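BB0689 (Borrelia burgdorferi, PDB 4D53) is an outer surface lipoprotein of the Lyme disease spirochaete with a CAP-superfamily fold, though its precise biological role is not established. Local coordinates at residues E103-T108 with V129-R134; M13-S18 with I86-V91; A42-I47 with I68-Q73; N93-S98 with D125-L130. All coordinates share one frame; numbering follows the deposited sequence.

Interaction 1: E103-T108 with V129-R134; sequences EALINT and VLFGKR
Phe-131 points its ring at the C-terminal end of helix 99-105 and reaches Ala-104, Leu-105 and Asn-107. This is one of the helix-on-sheet seams of the alpha-beta-alpha sandwich of the CAP domain, and all four residues are buried. From CB, which leaves strand 125-134 toward the helix, the first torsion of Phe-131 (chi1 -57°) sets CG beside the backbone N, opposite the carbonyl carbon. The root of the ring, CG and CD2, runs next to the side-chain amide of Asn-107, whose plane stands almost upright to the ring at 89°. Farther out, CE2 comes to 3.8 Å from Ala-104 O, a carbonyl oxygen that sits above one ring face, displaced toward the rim. On the other side of the ring, Phe-131 CE1 lies 4.3 Å from Ala-104 CB. The tip, CZ, is 4.3 Å from Leu-105 CD2, a methyl that swings back toward the strand although the CB of Leu-105 heads away from it. No hydrogen bond joins the two segments. Arg-24 of helix 10-26 hydrogen-bonds to the carbonyl oxygens of Leu-105 and Asn-107 and so holds the turn. The Ala-104 oxygen over the ring also closes the end of the helix, accepting a backbone hydrogen bond from Asn-107 N at 3.3 Å.

Interaction 2: M13-S18 with I86-V91; sequences MKILYS and IELNRV
Leu-88 pushes its isobutyl group at helix 10-26 and divides it between two neighbours, Ile-15 and Leu-16. With Leu-88 CG anti to the backbone N (chi1 175°), the side chain stretches out of its loop, and the two methyls part at the tip. Leu-88 CD2 goes to the Ile-15 side and meets the isoleucine at about a right angle, 3.9 Å from Ile-15 CG2 and 4.0 Å from Ile-15 CD1, so that it nestles against both branches. Its twin, Leu-88 CD1, turns to the base of the next residue and lies 4.1 Å from Leu-16 CB. Leu-16 in turn sends its own tip to the start of helix 91-96: Leu-16 CD1 touches Val-91 CG1 at 4.0 Å, again with the two side chains crossed roughly perpendicularly. Everything here is hydrocarbon, and the contact grades from solvent-accessible at Ile-15 to buried at Leu-16 and Val-91. The arrangement lays helix 10-26, the first of the chain, beside the loop that leads into helix 91-96 and that helix's first residue. Strand 125-134 runs alongside, where Phe-127 touches Leu-16, Leu-88 and Val-91 alike and makes this corner continuous with the core between these helices and the sheet.

Interaction 3: A42-I47 with I68-Q73; sequences AKEYAI and IHKYDQ
Glu-44 and Tyr-71 both turn CG away from their own carbonyl carbon, to the side of the backbone N (chi1 -72° and -66°), which sends the two side chains at each other from opposite directions, between helix 36-52 and the end of helix 64-69. This is the surface of one helical layer of the CAP alpha-beta-alpha sandwich. The glutamate is extended beyond CG, which delivers its carboxylate to the phenol end of the ring. There Tyr-71 OH donates a hydrogen bond of 2.7 Å to Glu-44 OE1, entering on the syn lone pair, and Glu-44 OE2 is 2.8 Å from the same Tyr-71 OH. OE1 lies at the ring edge, in its plane, while the carboxylate is rotated 78° out of it. Lys-70 NZ, 4.1 Å from Glu-44 OE1, closes no salt bridge but would probably stabilise the anionic carboxylate somewhat. The ring is also gripped by a cation-pi interaction with Lys-40 of helix 36-52. On the loop side, Ile-68 O accepts from both Tyr-71 N and Asp-72 N and thereby fixes the turn that presents the tyrosine. The extended stem of Lys-70 starts over the ring, its CG 3.9 Å above the centre of one Tyr-71 face.

Interaction 4: N93-S98 with D125-L130; sequences NAWLNS and DIFVVL
The indole of Trp-95 brings the far corner of its six-membered ring to strand 125-134, where Phe-127 and Val-129 meet it at a slant. His-101 makes an edge-to-face pair with the same tryptophan. Two indole carbons do the touching across the contact. Trp-95 CZ2 is 4.0 Å from Phe-127 CB, and Trp-95 CH2 is 3.8 Å from Val-129 CG2. For the phenylalanine it is the CB, not the ring, that comes closest; the side chain meets the indole roughly at a right angle, and its ring is carried off toward Leu-88 and Leu-16. For the valine, CG2 lies beside the backbone N, opposite the carbonyl carbon, which swings this methyl toward the indole. Phe-127 and Val-129, two apart on the strand, face the same helical layer of the CAP sandwich, whereas Val-128 between them faces helix 36-52. The backbones stay 11.0 Å apart at their nearest CA atoms, Trp-95 and Phe-127, and the large ring bridges that distance. Carbon meets carbon throughout, which leaves the contact to dispersion and burial, while the one polar atom of the indole, NE1, is satisfied by donating to Leu-82 O on the neighbouring strand.

In the fold
From the N terminus, helix 10-26 opens interaction 2, whose loop closes only at 86-91. Interaction 3 is nested inside that loop, joining helix 36-52 to the end of helix 64-69. Interaction 4 then opens on helix 91-96, and interaction 1 opens inside its loop, on helix 99-105; both close on strand 125-134, sharing Val-129 and Leu-130. Interactions 1, 2 and 4 lie on one side of the sheet and touch one another, as where Leu-105 packs on Trp-95. Interaction 3 belongs to the opposite helical layer, yet it meets the same strand through Ala-42 and Ala-46 on Val-128, and through the Asp-72 to Arg-134 salt bridge.

Interaction 1: E103-T108 with V129-R134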
loop_
_atom_site.group_PDB
_atom_site.type_symbol
_atom_site.label_atom_id
_atom_site.label_comp_id
_atom_site.label_asym_id
_atom_site.label_seq_id
_atom_site.Cartn_x
_atom_site.Cartn_y
_atom_site.Cartn_z
ATOM N N GLU A 103 -5.276 1.677 12.140
ATOM C CA GLU A 103 -6.547 0.936 11.943
ATOM C C GLU A 103 -6.432 0.019 10.735
ATOM O O GLU A 103 -6.833 -1.152 10.784
ATOM C CB GLU A 103 -7.693 1.895 11.737
ATOM C CG GLU A 103 -9.061 1.319 11.951
ATOM C CD GLU A 103 -9.579 0.490 10.812
ATOM O OE1 GLU A 103 -9.130 0.708 9.634
ATOM O OE2 GLU A 103 -10.422 -0.423 11.103
ATOM N N ALA A 104 -5.863 0.535 9.638
ATOM C CA ALA A 104 -5.633 -0.307 8.465
ATOM C C ALA A 104 -4.668 -1.407 8.696
ATOM O O ALA A 104 -4.930 -2.583 8.297
ATOM C CB ALA A 104 -5.229 0.597 7.270
ATOM N N LEU A 105 -3.513 -1.125 9.310
ATOM C CA LEU A 105 -2.523 -2.162 9.528
ATOM C C LEU A 105 -3.017 -3.315 10.385
ATOM O O LEU A 105 -2.599 -4.455 10.190
ATOM C CB LEU A 105 -1.293 -1.614 10.212
ATOM C CG LEU A 105 -0.368 -0.691 9.459
ATOM C CD1 LEU A 105 0.745 -0.145 10.395
ATOM C CD2 LEU A 105 0.280 -1.487 8.319
ATOM N N ILE A 106 -3.877 -3.033 11.331
ATOM C CA ILE A 106 -4.351 -4.096 12.227
ATOM C C ILE A 106 -5.834 -4.509 11.941
ATOM O O ILE A 106 -6.481 -5.066 12.831
ATOM C CB ILE A 106 -4.141 -3.701 13.740
ATOM C CG1 ILE A 106 -5.015 -2.533 14.138
ATOM C CG2 ILE A 106 -2.679 -3.487 13.994
ATOM C CD1 ILE A 106 -5.076 -2.310 15.669
ATOM N N ASN A 107 -6.345 -4.203 10.759
ATOM C CA ASN A 107 -7.723 -4.522 10.392
ATOM C C ASN A 107 -7.983 -6.058 10.339
ATOM O O ASN A 107 -7.097 -6.845 10.028
ATOM C CB ASN A 107 -8.159 -3.808 9.154
ATOM C CG ASN A 107 -7.794 -4.527 7.893
ATOM O OD1 ASN A 107 -6.697 -4.386 7.288
ATOM N ND2 ASN A 107 -8.682 -5.439 7.543
ATOM N N THR A 108 -9.226 -6.426 10.641
ATOM C CA THR A 108 -9.684 -7.836 10.523
ATOM C C THR A 108 -10.674 -8.009 9.428
ATOM O O THR A 108 -11.250 -9.082 9.313
ATOM C CB THR A 108 -10.417 -8.315 11.820
ATOM O OG1 THR A 108 -11.524 -7.461 12.114
ATOM C CG2 THR A 108 -9.509 -8.363 12.883
ATOM N N VAL A 129 0.091 0.984 -0.047
ATOM C CA VAL A 129 -0.274 -0.378 0.438
ATOM C C VAL A 129 -1.765 -0.497 0.498
ATOM O O VAL A 129 -2.431 0.328 1.080
ATOM C CB VAL A 129 0.448 -0.794 1.727
ATOM C CG1 VAL A 129 0.029 -2.211 2.176
ATOM C CG2 VAL A 129 1.954 -0.602 1.624
ATOM N N LEU A 130 -2.315 -1.505 -0.183
ATOM C CA LEU A 130 -3.717 -1.764 -0.273
ATOM C C LEU A 130 -4.075 -3.083 0.452
ATOM O O LEU A 130 -3.301 -4.025 0.433
ATOM C CB LEU A 130 -4.134 -1.944 -1.744
ATOM C CG LEU A 130 -3.807 -0.749 -2.692
ATOM C CD1 LEU A 130 -4.154 -0.972 -4.202
ATOM C CD2 LEU A 130 -4.554 0.469 -2.212
ATOM N N PHE A 131 -5.267 -3.066 1.013
ATOM C CA PHE A 131 -5.859 -4.188 1.703
ATOM C C PHE A 131 -7.227 -4.420 1.098
ATOM O O PHE A 131 -7.975 -3.457 0.737
ATOM C CB PHE A 131 -6.037 -3.921 3.219
ATOM C CG PHE A 131 -4.778 -3.557 3.949
ATOM C CD1 PHE A 131 -4.275 -2.281 3.867
ATOM C CD2 PHE A 131 -4.113 -4.466 4.713
ATOM C CE1 PHE A 131 -3.089 -1.954 4.485
ATOM C CE2 PHE A 131 -2.964 -4.152 5.387
ATOM C CZ PHE A 131 -2.408 -2.885 5.251
ATOM N N GLY A 132 -7.607 -5.714 0.967
ATOM C CA GLY A 132 -8.889 -5.995 0.352
ATOM C C GLY A 132 -9.518 -7.353 0.724
ATOM O O GLY A 132 -8.844 -8.251 1.167
ATOM N N LYS A 133 -10.813 -7.438 0.499
ATOM C CA LYS A 133 -11.577 -8.722 0.681
ATOM C C LYS A 133 -12.414 -8.866 -0.567
ATOM O O LYS A 133 -13.089 -7.907 -0.915
ATOM C CB LYS A 133 -12.461 -8.551 1.909
ATOM C CG LYS A 133 -13.405 -9.675 2.306
ATOM C CD LYS A 133 -12.705 -10.991 2.437
ATOM C CE LYS A 133 -13.748 -12.101 2.619
ATOM N NZ LYS A 133 -13.167 -13.390 2.188
ATOM N N ARG A 134 -12.348 -10.005 -1.250
ATOM C CA ARG A 134 -13.287 -10.338 -2.343
ATOM C C ARG A 134 -14.621 -10.910 -1.904
ATOM O O ARG A 134 -14.663 -11.627 -0.917
ATOM C CB ARG A 134 -12.695 -11.379 -3.275
ATOM C CG ARG A 134 -11.724 -10.800 -4.267
ATOM C CD ARG A 134 -11.179 -11.839 -5.226
ATOM N NE ARG A 134 -10.204 -11.249 -6.151
ATOM C CZ ARG A 134 -8.920 -11.143 -5.904
ATOM N NH1 ARG A 134 -8.421 -11.630 -4.788
ATOM N NH2 ARG A 134 -8.107 -10.577 -6.789
#

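Interaction 2: M13-S18 with I86-V91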
loop_
_atom_site.group_PDB
_atom_site.type_symbol
_atom_site.label_atom_id
_atom_site.label_comp_id
_atom_site.label_asym_id
_atom_site.label_seq_id
_atom_site.Cartn_x
_atom_site.Cartn_y
_atom_site.Cartn_z
ATOM N N MET A 13 9.763 -4.429 -0.736
ATOM C CA MET A 13 8.421 -4.818 -0.451
ATOM C C MET A 13 8.375 -6.160 0.229
ATOM O O MET A 13 7.500 -6.380 1.042
ATOM C CB MET A 13 7.506 -4.833 -1.675
ATOM C CG MET A 13 7.143 -3.486 -2.242
ATOM S SD MET A 13 6.268 -2.496 -0.967
ATOM C CE MET A 13 5.002 -3.612 -0.533
ATOM N N LYS A 14 9.306 -7.060 -0.080
ATOM C CA LYS A 14 9.369 -8.343 0.689
ATOM C C LYS A 14 9.640 -8.098 2.185
ATOM O O LYS A 14 8.995 -8.728 3.061
ATOM C CB LYS A 14 10.462 -9.220 0.005
ATOM C CG LYS A 14 10.893 -10.549 0.588
ATOM C CD LYS A 14 11.899 -11.188 -0.448
ATOM C CE LYS A 14 11.746 -12.706 -0.573
ATOM N NZ LYS A 14 11.824 -13.373 0.769
ATOM N N ILE A 15 10.513 -7.152 2.492
ATOM C CA ILE A 15 10.795 -6.762 3.867
ATOM C C ILE A 15 9.533 -6.189 4.505
ATOM O O ILE A 15 9.162 -6.528 5.665
ATOM C CB ILE A 15 12.036 -5.880 3.934
ATOM C CG1 ILE A 15 13.305 -6.688 3.633
ATOM C CG2 ILE A 15 12.223 -5.134 5.284
ATOM C CD1 ILE A 15 14.452 -5.769 3.235
ATOM N N LEU A 16 8.909 -5.248 3.813
ATOM C CA LEU A 16 7.737 -4.589 4.385
ATOM C C LEU A 16 6.592 -5.576 4.649
ATOM O O LEU A 16 5.982 -5.525 5.694
ATOM C CB LEU A 16 7.230 -3.503 3.476
ATOM C CG LEU A 16 5.991 -2.731 3.970
ATOM C CD1 LEU A 16 6.301 -2.124 5.348
ATOM C CD2 LEU A 16 5.641 -1.603 2.984
ATOM N N TYR A 17 6.280 -6.450 3.690
ATOM C CA TYR A 17 5.247 -7.465 3.880
ATOM C C TYR A 17 5.536 -8.317 5.110
ATOM O O TYR A 17 4.641 -8.619 5.961
ATOM C CB TYR A 17 5.152 -8.360 2.596
ATOM C CG TYR A 17 4.488 -7.807 1.355
ATOM C CD1 TYR A 17 3.340 -7.019 1.396
ATOM C CD2 TYR A 17 5.033 -8.070 0.092
ATOM C CE1 TYR A 17 2.717 -6.598 0.262
ATOM C CE2 TYR A 17 4.432 -7.652 -1.041
ATOM C CZ TYR A 17 3.294 -6.907 -0.985
ATOM O OH TYR A 17 2.705 -6.512 -2.155
ATOM N N SER A 18 6.768 -8.707 5.229
ATOM C CA SER A 18 7.231 -9.505 6.393
ATOM C C SER A 18 7.096 -8.817 7.756
ATOM O O SER A 18 6.609 -9.413 8.729
ATOM C CB SER A 18 8.685 -9.938 6.125
ATOM O OG SER A 18 9.099 -10.710 7.225
ATOM N N ILE A 86 9.715 8.511 3.662
ATOM C CA ILE A 86 10.009 7.793 4.908
ATOM C C ILE A 86 10.819 6.517 4.577
ATOM O O ILE A 86 10.377 5.749 3.750
ATOM C CB ILE A 86 8.696 7.517 5.749
ATOM C CG1 ILE A 86 7.956 8.825 6.077
ATOM C CG2 ILE A 86 9.039 6.813 7.047
ATOM C CD1 ILE A 86 6.591 8.664 6.633
ATOM N N GLU A 87 11.901 6.249 5.287
ATOM C CA GLU A 87 12.713 5.031 5.044
ATOM C C GLU A 87 11.974 3.751 5.366
ATOM O O GLU A 87 11.091 3.642 6.239
ATOM C CB GLU A 87 14.050 5.067 5.764
ATOM C CG GLU A 87 14.977 6.200 5.328
ATOM C CD GLU A 87 15.378 6.173 3.846
ATOM O OE1 GLU A 87 15.449 5.074 3.227
ATOM O OE2 GLU A 87 15.618 7.292 3.281
ATOM N N LEU A 88 12.385 2.706 4.676
ATOM C CA LEU A 88 11.716 1.419 4.837
ATOM C C LEU A 88 11.640 0.931 6.263
ATOM O O LEU A 88 10.629 0.416 6.669
ATOM C CB LEU A 88 12.462 0.363 3.939
ATOM C CG LEU A 88 12.036 -1.106 4.010
ATOM C CD1 LEU A 88 10.617 -1.278 3.521
ATOM C CD2 LEU A 88 13.042 -1.975 3.192
ATOM N N ASN A 89 12.701 1.140 7.050
ATOM C CA ASN A 89 12.774 0.650 8.404
ATOM C C ASN A 89 12.117 1.593 9.404
ATOM O O ASN A 89 12.093 1.322 10.581
ATOM C CB ASN A 89 14.237 0.282 8.844
ATOM C CG ASN A 89 15.143 1.475 8.934
ATOM O OD1 ASN A 89 14.777 2.579 8.581
ATOM N ND2 ASN A 89 16.369 1.247 9.391
ATOM N N ARG A 90 11.475 2.624 8.919
ATOM C CA ARG A 90 10.704 3.572 9.735
ATOM C C ARG A 90 9.228 3.678 9.407
ATOM O O ARG A 90 8.453 4.284 10.159
ATOM C CB ARG A 90 11.301 4.982 9.590
ATOM C CG ARG A 90 12.734 5.162 10.160
ATOM C CD ARG A 90 12.974 4.629 11.569
ATOM N NE ARG A 90 14.150 5.332 12.148
ATOM C CZ ARG A 90 14.239 5.921 13.371
ATOM N NH1 ARG A 90 13.292 5.785 14.291
ATOM N NH2 ARG A 90 15.335 6.645 13.703
ATOM N N VAL A 91 8.816 3.138 8.281
ATOM C CA VAL A 91 7.486 3.391 7.774
ATOM C C VAL A 91 6.367 2.736 8.605
ATOM O O VAL A 91 5.280 3.350 8.823
ATOM C CB VAL A 91 7.352 3.149 6.279
ATOM C CG1 VAL A 91 7.375 1.668 5.895
ATOM C CG2 VAL A 91 6.069 3.775 5.756
#

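Interaction 3: A42-I47 with I68-Q73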
loop_
_atom_site.group_PDB
_atom_site.type_symbol
_atom_site.label_atom_id
_atom_site.label_comp_id
_atom_site.label_asym_id
_atom_site.label_seq_id
_atom_site.Cartn_x
_atom_site.Cartn_y
_atom_site.Cartn_z
ATOM N N ALA A 42 -1.649 -0.810 -6.789
ATOM C CA ALA A 42 -0.767 0.008 -5.946
ATOM C C ALA A 42 0.365 0.582 -6.751
ATOM O O ALA A 42 0.726 1.747 -6.564
ATOM C CB ALA A 42 -0.242 -0.816 -4.766
ATOM N N LYS A 43 0.984 -0.202 -7.650
ATOM C CA LYS A 43 2.033 0.283 -8.465
ATOM C C LYS A 43 1.605 1.394 -9.442
ATOM O O LYS A 43 2.262 2.426 -9.540
ATOM C CB LYS A 43 2.734 -0.864 -9.251
ATOM C CG LYS A 43 3.890 -0.394 -10.122
ATOM C CD LYS A 43 4.557 -1.587 -10.875
ATOM C CE LYS A 43 5.815 -1.168 -11.614
ATOM N NZ LYS A 43 6.425 -2.326 -12.299
ATOM N N GLU A 44 0.459 1.198 -10.057
ATOM C CA GLU A 44 -0.044 2.186 -11.037
ATOM C C GLU A 44 -0.330 3.506 -10.356
ATOM O O GLU A 44 0.008 4.599 -10.855
ATOM C CB GLU A 44 -1.322 1.676 -11.680
ATOM C CG GLU A 44 -1.014 0.527 -12.647
ATOM C CD GLU A 44 -2.190 0.120 -13.574
ATOM O OE1 GLU A 44 -3.290 0.795 -13.576
ATOM O OE2 GLU A 44 -1.933 -0.904 -14.283
ATOM N N TYR A 45 -0.919 3.372 -9.166
ATOM C CA TYR A 45 -1.236 4.600 -8.353
ATOM C C TYR A 45 0.010 5.302 -7.813
ATOM O O TYR A 45 0.113 6.544 -7.890
ATOM C CB TYR A 45 -2.215 4.245 -7.238
ATOM C CG TYR A 45 -2.881 5.503 -6.694
ATOM C CD1 TYR A 45 -3.578 6.375 -7.520
ATOM C CD2 TYR A 45 -2.817 5.825 -5.313
ATOM C CE1 TYR A 45 -4.210 7.486 -7.021
ATOM C CE2 TYR A 45 -3.448 6.928 -4.809
ATOM C CZ TYR A 45 -4.159 7.777 -5.660
ATOM O OH TYR A 45 -4.826 8.880 -5.164
ATOM N N ALA A 46 0.991 4.537 -7.322
ATOM C CA ALA A 46 2.182 5.115 -6.803
ATOM C C ALA A 46 2.872 5.963 -7.902
ATOM O O ALA A 46 3.397 7.090 -7.674
ATOM C CB ALA A 46 3.149 4.042 -6.301
ATOM N N ILE A 47 2.906 5.400 -9.121
ATOM C CA ILE A 47 3.563 6.120 -10.263
ATOM C C ILE A 47 2.822 7.462 -10.597
ATOM O O ILE A 47 3.457 8.487 -10.788
ATOM C CB ILE A 47 3.643 5.164 -11.482
ATOM C CG1 ILE A 47 4.771 4.136 -11.189
ATOM C CG2 ILE A 47 3.903 5.962 -12.795
ATOM C CD1 ILE A 47 4.724 2.956 -12.144
ATOM N N ILE A 68 -9.312 -0.169 -7.624
ATOM C CA ILE A 68 -9.227 -1.627 -7.626
ATOM C C ILE A 68 -10.314 -2.216 -8.582
ATOM O O ILE A 68 -10.019 -3.154 -9.326
ATOM C CB ILE A 68 -9.404 -2.229 -6.228
ATOM C CG1 ILE A 68 -8.227 -1.769 -5.319
ATOM C CG2 ILE A 68 -9.412 -3.771 -6.331
ATOM C CD1 ILE A 68 -8.469 -1.923 -3.847
ATOM N N HIS A 69 -11.506 -1.640 -8.564
ATOM C CA HIS A 69 -12.598 -2.144 -9.441
ATOM C C HIS A 69 -12.328 -1.991 -10.911
ATOM O O HIS A 69 -12.963 -2.634 -11.719
ATOM C CB HIS A 69 -13.915 -1.515 -9.138
ATOM C CG HIS A 69 -14.568 -2.083 -7.947
ATOM N ND1 HIS A 69 -15.709 -1.545 -7.399
ATOM C CD2 HIS A 69 -14.208 -3.112 -7.150
ATOM C CE1 HIS A 69 -16.046 -2.241 -6.331
ATOM N NE2 HIS A 69 -15.144 -3.191 -6.153
ATOM N N LYS A 70 -11.352 -1.198 -11.280
ATOM C CA LYS A 70 -10.954 -1.151 -12.674
ATOM C C LYS A 70 -10.394 -2.470 -13.170
ATOM O O LYS A 70 -10.482 -2.767 -14.345
ATOM C CB LYS A 70 -9.928 -0.032 -12.885
ATOM C CG LYS A 70 -9.030 -0.179 -14.091
ATOM C CD LYS A 70 -8.245 1.111 -14.346
ATOM C CE LYS A 70 -7.383 1.032 -15.603
ATOM N NZ LYS A 70 -6.513 2.245 -15.684
ATOM N N TYR A 71 -9.785 -3.250 -12.284
ATOM C CA TYR A 71 -9.283 -4.538 -12.636
ATOM C C TYR A 71 -10.063 -5.663 -12.056
ATOM O O TYR A 71 -9.974 -6.762 -12.605
ATOM C CB TYR A 71 -7.872 -4.683 -12.173
ATOM C CG TYR A 71 -6.992 -3.750 -12.893
ATOM C CD1 TYR A 71 -6.765 -3.916 -14.263
ATOM C CD2 TYR A 71 -6.420 -2.657 -12.252
ATOM C CE1 TYR A 71 -5.967 -3.043 -14.961
ATOM C CE2 TYR A 71 -5.582 -1.792 -12.941
ATOM C CZ TYR A 71 -5.364 -1.990 -14.298
ATOM O OH TYR A 71 -4.595 -1.125 -15.035
ATOM N N ASP A 72 -10.785 -5.454 -10.951
ATOM C CA ASP A 72 -11.446 -6.581 -10.314
ATOM C C ASP A 72 -12.539 -6.148 -9.416
ATOM O O ASP A 72 -12.350 -5.652 -8.316
ATOM C CB ASP A 72 -10.414 -7.486 -9.605
ATOM C CG ASP A 72 -11.032 -8.764 -9.046
ATOM O OD1 ASP A 72 -12.282 -8.838 -8.900
ATOM O OD2 ASP A 72 -10.253 -9.652 -8.657
ATOM N N GLN A 73 -13.754 -6.384 -9.876
ATOM C CA GLN A 73 -14.917 -5.790 -9.264
ATOM C C GLN A 73 -15.369 -6.618 -8.091
ATOM O O GLN A 73 -16.201 -6.176 -7.333
ATOM C CB GLN A 73 -16.017 -5.713 -10.309
ATOM C CG GLN A 73 -16.560 -4.336 -10.556
ATOM C CD GLN A 73 -17.479 -4.392 -11.741
ATOM O OE1 GLN A 73 -17.025 -4.376 -12.877
ATOM N NE2 GLN A 73 -18.776 -4.538 -11.485
#

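Interaction 4: N93-S98 with D125-L130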
loop_
_atom_site.group_PDB
_atom_site.type_symbol
_atom_site.label_atom_id
_atom_site.label_comp_id
_atom_site.label_asym_id
_atom_site.label_seq_id
_atom_site.Cartn_x
_atom_site.Cartn_y
_atom_site.Cartn_z
ATOM N N ASN A 93 6.300 2.105 11.815
ATOM C CA ASN A 93 6.087 2.926 12.987
ATOM C C ASN A 93 5.477 4.264 12.671
ATOM O O ASN A 93 4.629 4.743 13.458
ATOM C CB ASN A 93 7.352 3.083 13.816
ATOM C CG ASN A 93 7.650 1.817 14.631
ATOM O OD1 ASN A 93 6.751 1.079 14.987
ATOM N ND2 ASN A 93 8.884 1.601 14.944
ATOM N N ALA A 94 5.834 4.847 11.511
ATOM C CA ALA A 94 5.180 6.085 11.145
ATOM C C ALA A 94 3.637 5.906 10.921
ATOM O O ALA A 94 2.774 6.762 11.337
ATOM C CB ALA A 94 5.858 6.661 9.905
ATOM N N TRP A 95 3.233 4.768 10.324
ATOM C CA TRP A 95 1.839 4.491 10.183
ATOM C C TRP A 95 1.152 4.148 11.556
ATOM O O TRP A 95 0.039 4.580 11.799
ATOM C CB TRP A 95 1.616 3.251 9.203
ATOM C CG TRP A 95 1.797 3.617 7.765
ATOM C CD1 TRP A 95 1.393 4.742 7.164
ATOM C CD2 TRP A 95 2.302 2.773 6.729
ATOM N NE1 TRP A 95 1.639 4.677 5.813
ATOM C CE2 TRP A 95 2.281 3.518 5.539
ATOM C CE3 TRP A 95 2.890 1.501 6.732
ATOM C CZ2 TRP A 95 2.647 2.976 4.316
ATOM C CZ3 TRP A 95 3.346 0.978 5.524
ATOM C CH2 TRP A 95 3.193 1.694 4.351
ATOM N N LEU A 96 1.851 3.444 12.435
ATOM C CA LEU A 96 1.298 3.181 13.760
ATOM C C LEU A 96 0.985 4.475 14.557
ATOM O O LEU A 96 0.036 4.478 15.334
ATOM C CB LEU A 96 2.150 2.230 14.579
ATOM C CG LEU A 96 2.208 0.772 14.130
ATOM C CD1 LEU A 96 3.277 0.074 14.937
ATOM C CD2 LEU A 96 0.871 0.098 14.289
ATOM N N ASN A 97 1.738 5.547 14.321
ATOM C CA ASN A 97 1.546 6.838 14.992
ATOM C C ASN A 97 0.338 7.622 14.479
ATOM O O ASN A 97 0.000 8.640 15.062
ATOM C CB ASN A 97 2.915 7.596 14.892
ATOM C CG ASN A 97 2.897 9.009 15.474
ATOM O OD1 ASN A 97 2.529 9.210 16.643
ATOM N ND2 ASN A 97 3.229 10.033 14.592
ATOM N N SER A 98 -0.292 7.152 13.390
ATOM C CA SER A 98 -1.497 7.772 12.844
ATOM C C SER A 98 -2.662 6.884 13.173
ATOM O O SER A 98 -2.719 5.737 12.676
ATOM C CB SER A 98 -1.374 7.930 11.319
ATOM O OG SER A 98 -2.565 8.496 10.812
ATOM N N ASP A 125 10.106 8.928 -3.175
ATOM C CA ASP A 125 10.034 7.710 -2.336
ATOM C C ASP A 125 8.637 7.565 -1.786
ATOM O O ASP A 125 8.308 8.222 -0.729
ATOM C CB ASP A 125 11.029 7.798 -1.212
ATOM C CG ASP A 125 11.121 6.512 -0.359
ATOM O OD1 ASP A 125 10.305 5.539 -0.475
ATOM O OD2 ASP A 125 12.045 6.432 0.505
ATOM N N ILE A 126 7.835 6.705 -2.404
ATOM C CA ILE A 126 6.411 6.623 -2.084
ATOM C C ILE A 126 6.029 5.184 -1.831
ATOM O O ILE A 126 6.315 4.305 -2.686
ATOM C CB ILE A 126 5.545 7.181 -3.200
ATOM C CG1 ILE A 126 5.809 8.719 -3.362
ATOM C CG2 ILE A 126 4.067 6.961 -2.934
ATOM C CD1 ILE A 126 5.071 9.345 -4.531
ATOM N N PHE A 127 5.471 4.784 -0.768
ATOM C CA PHE A 127 4.644 3.588 -0.466
ATOM C C PHE A 127 3.179 3.783 -0.714
ATOM O O PHE A 127 2.536 4.806 -0.274
ATOM C CB PHE A 127 4.860 3.166 0.988
ATOM C CG PHE A 127 6.264 2.722 1.288
ATOM C CD1 PHE A 127 6.671 1.428 1.012
ATOM C CD2 PHE A 127 7.177 3.601 1.846
ATOM C CE1 PHE A 127 7.963 1.020 1.285
ATOM C CE2 PHE A 127 8.469 3.196 2.123
ATOM C CZ PHE A 127 8.863 1.904 1.842
ATOM N N VAL A 128 2.697 2.770 -1.483
ATOM C CA VAL A 128 1.248 2.558 -1.542
ATOM C C VAL A 128 0.933 1.141 -1.088
ATOM O O VAL A 128 1.412 0.176 -1.746
ATOM C CB VAL A 128 0.638 2.807 -2.947
ATOM C CG1 VAL A 128 -0.868 2.489 -3.001
ATOM C CG2 VAL A 128 0.940 4.229 -3.484
ATOM N N VAL A 129 0.091 0.984 -0.047
ATOM C CA VAL A 129 -0.274 -0.378 0.438
ATOM C C VAL A 129 -1.765 -0.497 0.498
ATOM O O VAL A 129 -2.431 0.328 1.080
ATOM C CB VAL A 129 0.448 -0.794 1.727
ATOM C CG1 VAL A 129 0.029 -2.211 2.176
ATOM C CG2 VAL A 129 1.954 -0.602 1.624
ATOM N N LEU A 130 -2.315 -1.505 -0.183
ATOM C CA LEU A 130 -3.717 -1.764 -0.273
ATOM C C LEU A 130 -4.075 -3.083 0.452
ATOM O O LEU A 130 -3.301 -4.025 0.433
ATOM C CB LEU A 130 -4.134 -1.944 -1.744
ATOM C CG LEU A 130 -3.807 -0.749 -2.692
ATOM C CD1 LEU A 130 -4.154 -0.972 -4.202
ATOM C CD2 LEU A 130 -4.554 0.469 -2.212
#